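Local coordinates for protein separin (Saccharomyces cerevisiae, PDB 5U1T) that cleaves the MCD1/SCC1 subunit of cohesin at the onset of anaphase as a caspase-like cysteine protease and is held inactive by securin for most of the cell cycle, at residues A[664-667]-A[668-672]; A[698-701]-A[702-706]; A[727-730]-A[731-734]; A[898-901]-A[902-905]. One frame throughout, in Å; residues are numbered along the deposited sequence.

Overall arrangement
All four contacts are local, each within a single helix or helix start or, in contact 4, one loop, away from the probable catalytic cysteine. Contact 3 is partly buried; contacts 1, 2 and 4 lie at the surface. Contact 1 runs along helix 659-672, contacts 2 and 3 start helices 700-714 and 729-752, and contact 4 precedes helix 905-912. These elements meet: Lys666 of contact 1 and Phe703 of contact 2 share Trp696, Phe703 also touches helix 729-752, and Lys902 of contact 4 reaches Asp661 of helix 659-672. An aspartate caps helix 700-714 and a threonine helix 905-912, whereas contact 3 has Pro728 at the N-cap and mostly apolar side chains meeting.

Contact 1 (A[664-667]-A[668-672]); sequences MMKN and QLQKT
Along the later turns of helix 659-672, Lys666 and Gln670 stand one turn apart and run side by side in the same direction. The touching parts are the CE methylene of Lys666 and the amide oxygen of Gln670, with Lys666 CE 3.5 Å from Gln670 OE1. Lys666 CG is set anti to the backbone N (chi1 162°) and the rest of the chain is extended, which carries its ammonium group past the Gln670 amide. There Lys666 NZ is hydrogen-bonded to Leu695 O, and the lysine also makes a cation-pi contact with Trp696, so the charged end is spent on the loop before helix 700-714. With only the methyl of an alanine at Gln670, Lys666 CE would probably lose its neighbour on that side and be somewhat freer to move about the Leu695 tether. Beneath these side chains runs the i to i+4 bonding of an alpha-helix: Gln670 N to Lys666 O is 3.0 Å, Leu669 N to Met665 O 3.1 Å and Gln668 N to Met664 O 3.2 Å. A different face of the helix is apolar. Met665 CG and Leu669 CD1 come within 4.5 Å, and both side chains press on Leu650 of helix 642-655. Farther along, Gln668 O receives two donors, Thr672 N at 2.9 Å and Thr672 OG1 at 3.0 Å, the hydroxyl approaching from above the carbonyl plane.

Contact 2 (A[698-701]-A[702-706]); sequences SDLT and AFQIY
Asp699 reaches over to Ala702 at the N-cap of helix 700-714, where its carboxylate takes a backbone N-H of the first turn. In this capping bond Ala702 N lies 3.0 Å from Asp699 OD1 and the N-H points almost straight at the oxygen (171°), but it meets OD1 from well above the carboxylate plane. The torsion that places the group is chi1, -162°, with CG anti to the backbone N and turned forward along the chain. Were Asp699 an alanine, the Ala702 N-H would probably be left without its side-chain acceptor and the positive end of the helix dipole without a nearby negative group.

By van der Waals contact, the same carboxylate lies against the methyl of Ala702, with Asp699 CG 3.5 Å from Ala702 CB. Leu700 and Gln704 both touch Asn750 of helix 729-752, though their mutual spacing is doubtful in the model. Phe703 turns its ring to the same helix, touching Ser746 and Leu749, and meets Trp696 edge-to-face.

Backbone bonds carry the helix on: Gln704 N to Leu700 O is 3.0 Å, Ile705 N to Thr701 O 2.9 Å, and Phe703 N reaches Asp699 O at 3.1 Å.

Contact 3 (A[727-730]-A[731-734]); sequences LPMS and LYIK
The ring of Tyr732 is met at its edge by Met729, whose sulfur sits near the ring plane with Met729 SD 4.2 Å from Tyr732 CD2. Asn723 and Lys776, from neighbouring loops, touch the tyrosine as well. This is the first turn of helix 729-752, with Pro728 at the N-cap. The puckered ring of Pro728 meets a leucine methyl through CD, Pro728 CD lying 4.4 Å from Leu731 CD1.

Met729 CG stands anti to the backbone N (chi1 -177°), and the chain then bends at chi2, bringing SD round toward the tyrosine. Its CG methylene also packs on Ile733, with Met729 CG 4.3 Å from Ile733 CG1. On the proline side, Leu727 CB approaches Leu731 CB to 4.3 Å, and these two leucines touch Ile680 and Glu681 of helix 680-689 respectively. Lys734 NZ forms a salt bridge with Glu681 as well.

Because the cap residue is a proline, it contributes no side-chain acceptor, and its carbonyl opens the helix. Pro728 O receives Tyr732 N at 3.0 Å, in the carbonyl plane, together with a weaker, more bent bond from Leu731 N, also at 3.0 Å.

Contact 4 (A[898-901]-A[902-905]); sequences DQLE and KTFL
Thr903, just past a type I beta turn that runs from Gln899 to Lys902, sets its methyl against Leu900 of the turn, where the chain heads for helix 905-912. The threonine is turned with its methyl back toward the turn and its hydroxyl forward toward the helix. Thr903 CG2 lies 4.2 Å from Leu900 CD1 and 3.6 Å from Leu900 O, so the methyl touches both the end of the leucine and its carbonyl. Behind this pair is helix 893-896: Leu900 touches Val893, and Thr903 touches Phe896.

The first torsion of Thr903 (chi1 169°) holds OG1 anti to its own N and leaves CG2 between the backbone N and the carbonyl carbon. From there the hydroxyl oxygen serves two partners, hydrogen-bonding to Leu656 O and accepting the bond of an ST turn that caps the coming helix. The loop of Leu656, between helices 642-655 and 659-672, is also held by backbone hydrogen bonding of Phe904 with Tyr657.

Lys902 points another way. Its extended chain leads off from the turn, and Lys902 NZ forms a salt bridge with Asp661 of helix 659-672. The turn itself is closed by Lys902 N, 3.0 Å from Gln899 O, with the donor above the plane of that carbonyl. In the ST turn, Leu905 N lies 2.9 Å from Thr903 OG1, the N-H...OG1 angle being 155°.

Contact 1 (A[664-667]-A[668-672])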
# COMPACT_ATOMS: atom_id res chain seq x y z
N MET A 664 13.44 12.22 -15.51
CA MET A 664 14.79 12.65 -15.17
C MET A 664 15.21 11.89 -13.93
O MET A 664 16.32 11.36 -13.84
CB MET A 664 14.87 14.16 -14.92
CG MET A 664 14.63 15.01 -16.18
SD MET A 664 14.39 16.79 -15.89
CE MET A 664 15.83 17.20 -14.88
N MET A 665 14.29 11.84 -12.99
CA MET A 665 14.44 11.07 -11.76
C MET A 665 14.73 9.60 -12.06
O MET A 665 15.70 9.06 -11.54
CB MET A 665 13.18 11.21 -10.91
CG MET A 665 13.37 11.20 -9.41
SD MET A 665 14.31 12.61 -8.81
CE MET A 665 13.71 13.93 -9.87
N LYS A 666 13.90 8.98 -12.89
CA LYS A 666 14.05 7.56 -13.22
C LYS A 666 15.45 7.20 -13.66
O LYS A 666 16.11 6.38 -13.04
CB LYS A 666 13.08 7.12 -14.33
CG LYS A 666 13.48 5.78 -15.02
CD LYS A 666 12.48 5.36 -16.11
CE LYS A 666 12.72 3.94 -16.64
NZ LYS A 666 11.54 3.44 -17.45
N ASN A 667 15.91 7.82 -14.75
CA ASN A 667 17.11 7.35 -15.41
C ASN A 667 18.37 7.76 -14.68
O ASN A 667 19.40 7.11 -14.85
CB ASN A 667 17.15 7.84 -16.86
CG ASN A 667 16.11 7.14 -17.73
OD1 ASN A 667 14.99 7.64 -17.90
ND2 ASN A 667 16.46 5.97 -18.26
N GLN A 668 18.30 8.81 -13.86
CA GLN A 668 19.43 9.14 -13.01
C GLN A 668 19.59 8.02 -11.98
O GLN A 668 20.62 7.35 -11.93
CB GLN A 668 19.25 10.49 -12.32
CG GLN A 668 19.41 11.69 -13.26
CD GLN A 668 20.81 11.79 -13.88
OE1 GLN A 668 21.83 11.76 -13.17
NE2 GLN A 668 20.86 11.92 -15.21
N LEU A 669 18.54 7.80 -11.19
CA LEU A 669 18.51 6.75 -10.17
C LEU A 669 19.02 5.40 -10.69
O LEU A 669 19.87 4.77 -10.03
CB LEU A 669 17.08 6.59 -9.63
CG LEU A 669 16.52 7.70 -8.73
CD1 LEU A 669 15.16 7.29 -8.14
CD2 LEU A 669 17.50 8.07 -7.63
N GLN A 670 18.52 4.97 -11.84
CA GLN A 670 18.90 3.67 -12.42
C GLN A 670 20.41 3.53 -12.61
O GLN A 670 20.99 2.49 -12.26
CB GLN A 670 18.19 3.45 -13.77
CG GLN A 670 17.15 2.35 -13.75
CD GLN A 670 16.20 2.42 -14.93
OE1 GLN A 670 15.04 1.99 -14.83
NE2 GLN A 670 16.68 2.95 -16.06
N LYS A 671 21.05 4.57 -13.13
CA LYS A 671 22.48 4.48 -13.39
C LYS A 671 23.29 4.70 -12.12
O LYS A 671 24.27 4.00 -11.87
CB LYS A 671 22.91 5.49 -14.46
CG LYS A 671 22.03 5.52 -15.73
CD LYS A 671 21.58 4.12 -16.18
CE LYS A 671 20.88 4.17 -17.54
NZ LYS A 671 21.88 4.47 -18.61
N THR A 672 22.85 5.65 -11.29
CA THR A 672 23.65 6.12 -10.16
C THR A 672 23.73 5.18 -8.94
O THR A 672 24.38 5.51 -7.95
CB THR A 672 23.12 7.48 -9.66
OG1 THR A 672 21.79 7.32 -9.16
CG2 THR A 672 23.13 8.51 -10.78

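Contact 2 (A[698-701]-A[702-706])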
# COMPACT_ATOMS: atom_id res chain seq x y z
N SER A 698 3.36 3.03 -22.08
CA SER A 698 2.47 1.95 -22.45
C SER A 698 3.32 0.85 -23.04
O SER A 698 3.04 0.37 -24.12
CB SER A 698 1.38 2.39 -23.44
OG SER A 698 1.08 3.76 -23.38
N ASP A 699 4.35 0.43 -22.33
CA ASP A 699 5.22 -0.58 -22.85
C ASP A 699 5.19 -1.71 -21.91
O ASP A 699 6.08 -1.88 -21.12
CB ASP A 699 6.62 -0.03 -23.01
CG ASP A 699 7.46 -0.88 -23.93
OD1 ASP A 699 7.16 -2.08 -24.07
OD2 ASP A 699 8.43 -0.36 -24.50
N LEU A 700 4.11 -2.45 -21.96
CA LEU A 700 3.98 -3.60 -21.11
C LEU A 700 5.15 -4.51 -21.31
O LEU A 700 5.54 -5.20 -20.41
CB LEU A 700 2.69 -4.34 -21.43
CG LEU A 700 2.60 -5.80 -21.02
CD1 LEU A 700 2.75 -5.96 -19.52
CD2 LEU A 700 1.27 -6.37 -21.46
N THR A 701 5.72 -4.53 -22.50
CA THR A 701 6.82 -5.41 -22.77
C THR A 701 8.03 -5.04 -21.95
O THR A 701 8.55 -5.86 -21.22
CB THR A 701 7.18 -5.44 -24.27
OG1 THR A 701 6.00 -5.32 -25.06
CG2 THR A 701 7.85 -6.72 -24.61
N ALA A 702 8.46 -3.81 -22.06
CA ALA A 702 9.62 -3.36 -21.33
C ALA A 702 9.44 -3.52 -19.85
O ALA A 702 10.34 -3.89 -19.13
CB ALA A 702 9.90 -1.92 -21.65
N PHE A 703 8.24 -3.24 -19.38
CA PHE A 703 7.93 -3.36 -18.00
C PHE A 703 8.12 -4.78 -17.56
O PHE A 703 8.80 -5.05 -16.62
CB PHE A 703 6.49 -2.94 -17.81
CG PHE A 703 5.98 -3.08 -16.43
CD1 PHE A 703 5.52 -4.28 -15.97
CD2 PHE A 703 5.92 -2.01 -15.60
CE1 PHE A 703 5.04 -4.41 -14.70
CE2 PHE A 703 5.44 -2.13 -14.33
CZ PHE A 703 5.00 -3.33 -13.88
N GLN A 704 7.51 -5.71 -18.27
CA GLN A 704 7.60 -7.11 -17.92
C GLN A 704 9.03 -7.61 -17.97
O GLN A 704 9.42 -8.44 -17.16
CB GLN A 704 6.72 -7.97 -18.83
CG GLN A 704 5.23 -7.92 -18.51
CD GLN A 704 4.38 -8.52 -19.64
OE1 GLN A 704 4.90 -9.24 -20.50
NE2 GLN A 704 3.08 -8.22 -19.64
N ILE A 705 9.81 -7.11 -18.92
CA ILE A 705 11.20 -7.55 -18.98
C ILE A 705 11.92 -7.12 -17.72
O ILE A 705 12.64 -7.90 -17.10
CB ILE A 705 11.95 -6.98 -20.19
CG1 ILE A 705 11.23 -7.35 -21.49
CG2 ILE A 705 13.38 -7.49 -20.17
CD1 ILE A 705 11.34 -8.82 -21.90
N TYR A 706 11.70 -5.88 -17.32
CA TYR A 706 12.41 -5.32 -16.19
C TYR A 706 12.11 -6.03 -14.87
O TYR A 706 13.03 -6.51 -14.18
CB TYR A 706 12.12 -3.84 -16.03
CG TYR A 706 12.99 -3.28 -14.94
CD1 TYR A 706 14.37 -3.27 -15.09
CD2 TYR A 706 12.45 -2.84 -13.74
CE1 TYR A 706 15.18 -2.80 -14.11
CE2 TYR A 706 13.26 -2.36 -12.74
CZ TYR A 706 14.63 -2.34 -12.93
OH TYR A 706 15.47 -1.87 -11.94

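Contact 3 (A[727-730]-A[731-734])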
# COMPACT_ATOMS: atom_id res chain seq x y z
N LEU A 727 14.50 -13.29 6.09
CA LEU A 727 14.80 -11.91 6.45
C LEU A 727 14.08 -11.55 7.74
O LEU A 727 13.15 -12.25 8.13
CB LEU A 727 14.39 -10.95 5.32
CG LEU A 727 14.94 -11.26 3.93
CD1 LEU A 727 14.57 -10.15 2.96
CD2 LEU A 727 16.44 -11.46 3.96
N PRO A 728 14.50 -10.46 8.40
CA PRO A 728 13.65 -9.93 9.48
C PRO A 728 12.22 -9.74 8.98
O PRO A 728 12.05 -9.30 7.85
CB PRO A 728 14.31 -8.59 9.82
CG PRO A 728 15.73 -8.75 9.41
CD PRO A 728 15.75 -9.70 8.25
N MET A 729 11.23 -10.07 9.80
CA MET A 729 9.83 -9.99 9.40
C MET A 729 9.46 -8.64 8.78
O MET A 729 8.70 -8.58 7.81
CB MET A 729 8.93 -10.29 10.61
CG MET A 729 7.42 -10.32 10.34
SD MET A 729 6.84 -11.73 9.36
CE MET A 729 7.76 -13.07 10.12
N SER A 730 10.03 -7.56 9.32
CA SER A 730 9.74 -6.21 8.83
C SER A 730 10.14 -5.97 7.36
O SER A 730 9.45 -5.23 6.64
CB SER A 730 10.45 -5.17 9.68
OG SER A 730 11.81 -5.11 9.30
N LEU A 731 11.25 -6.57 6.93
CA LEU A 731 11.70 -6.52 5.55
C LEU A 731 10.95 -7.52 4.69
O LEU A 731 10.73 -7.29 3.50
CB LEU A 731 13.19 -6.83 5.44
CG LEU A 731 14.22 -5.84 5.98
CD1 LEU A 731 15.60 -6.30 5.53
CD2 LEU A 731 13.91 -4.44 5.50
N TYR A 732 10.58 -8.64 5.29
CA TYR A 732 9.86 -9.66 4.55
C TYR A 732 8.49 -9.11 4.17
O TYR A 732 8.05 -9.31 3.05
CB TYR A 732 9.74 -10.95 5.35
CG TYR A 732 8.88 -12.00 4.69
CD1 TYR A 732 8.97 -12.25 3.32
CD2 TYR A 732 7.98 -12.75 5.44
CE1 TYR A 732 8.17 -13.22 2.72
CE2 TYR A 732 7.18 -13.72 4.85
CZ TYR A 732 7.28 -13.95 3.49
OH TYR A 732 6.48 -14.90 2.90
N ILE A 733 7.85 -8.40 5.10
CA ILE A 733 6.59 -7.73 4.83
C ILE A 733 6.77 -6.74 3.67
O ILE A 733 5.91 -6.64 2.77
CB ILE A 733 6.07 -6.98 6.07
CG1 ILE A 733 5.70 -7.96 7.18
CG2 ILE A 733 4.86 -6.13 5.73
CD1 ILE A 733 4.49 -8.79 6.89
N LYS A 734 7.90 -6.04 3.67
CA LYS A 734 8.18 -5.04 2.65
C LYS A 734 8.41 -5.67 1.28
O LYS A 734 8.04 -5.08 0.26
CB LYS A 734 9.39 -4.19 3.06
CG LYS A 734 9.03 -3.04 4.02
CD LYS A 734 10.28 -2.39 4.62
CE LYS A 734 9.92 -1.18 5.48
NZ LYS A 734 11.11 -0.29 5.75

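Contact 4 (A[898-901]-A[902-905])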
# COMPACT_ATOMS: atom_id res chain seq x y z
N ASP A 898 3.41 28.92 -11.20
CA ASP A 898 4.28 29.04 -12.36
C ASP A 898 4.87 27.70 -12.82
O ASP A 898 5.58 27.65 -13.83
CB ASP A 898 5.41 29.99 -12.03
CG ASP A 898 6.03 29.67 -10.72
OD1 ASP A 898 6.03 28.47 -10.36
OD2 ASP A 898 6.49 30.60 -10.01
N GLN A 899 4.59 26.63 -12.07
CA GLN A 899 5.00 25.28 -12.46
C GLN A 899 4.01 24.57 -13.40
O GLN A 899 4.23 23.42 -13.77
CB GLN A 899 5.20 24.40 -11.22
CG GLN A 899 6.26 24.87 -10.24
CD GLN A 899 7.68 24.60 -10.73
OE1 GLN A 899 8.34 25.50 -11.26
NE2 GLN A 899 8.15 23.37 -10.53
N LEU A 900 2.94 25.27 -13.80
CA LEU A 900 1.82 24.67 -14.55
C LEU A 900 2.21 23.98 -15.86
O LEU A 900 1.44 23.23 -16.45
CB LEU A 900 0.77 25.75 -14.84
CG LEU A 900 -0.64 25.24 -15.16
CD1 LEU A 900 -1.08 24.23 -14.11
CD2 LEU A 900 -1.62 26.39 -15.20
N GLU A 901 3.43 24.23 -16.29
CA GLU A 901 3.93 23.85 -17.59
C GLU A 901 4.64 22.50 -17.55
O GLU A 901 5.06 21.98 -18.59
CB GLU A 901 4.88 24.96 -18.09
CG GLU A 901 5.38 24.86 -19.51
CD GLU A 901 4.37 25.39 -20.53
OE1 GLU A 901 3.33 24.70 -20.76
OE2 GLU A 901 4.63 26.49 -21.10
N LYS A 902 4.79 21.91 -16.36
CA LYS A 902 5.53 20.65 -16.24
C LYS A 902 4.66 19.51 -15.71
O LYS A 902 5.16 18.41 -15.46
CB LYS A 902 6.78 20.83 -15.37
CG LYS A 902 8.10 20.86 -16.16
CD LYS A 902 9.35 20.93 -15.26
CE LYS A 902 10.65 20.72 -16.06
NZ LYS A 902 11.87 20.46 -15.22
N THR A 903 3.37 19.79 -15.57
CA THR A 903 2.36 18.82 -15.18
C THR A 903 1.27 18.62 -16.27
O THR A 903 0.69 19.58 -16.80
CB THR A 903 1.69 19.24 -13.87
OG1 THR A 903 0.54 18.43 -13.63
CG2 THR A 903 1.26 20.69 -13.93
N PHE A 904 1.00 17.35 -16.58
CA PHE A 904 -0.10 16.98 -17.46
C PHE A 904 -1.43 16.98 -16.72
O PHE A 904 -2.46 16.71 -17.31
CB PHE A 904 0.16 15.59 -18.05
CG PHE A 904 -0.84 15.18 -19.10
CD1 PHE A 904 -0.88 15.81 -20.32
CD2 PHE A 904 -1.73 14.15 -18.85
CE1 PHE A 904 -1.79 15.42 -21.29
CE2 PHE A 904 -2.65 13.75 -19.81
CZ PHE A 904 -2.68 14.40 -21.03
N LEU A 905 -1.40 17.29 -15.42
CA LEU A 905 -2.60 17.16 -14.61
C LEU A 905 -3.76 18.09 -15.04
O LEU A 905 -4.90 17.66 -15.05
CB LEU A 905 -2.25 17.37 -13.13
CG LEU A 905 -3.33 17.01 -12.11
CD1 LEU A 905 -3.93 15.68 -12.45
CD2 LEU A 905 -2.73 16.96 -10.73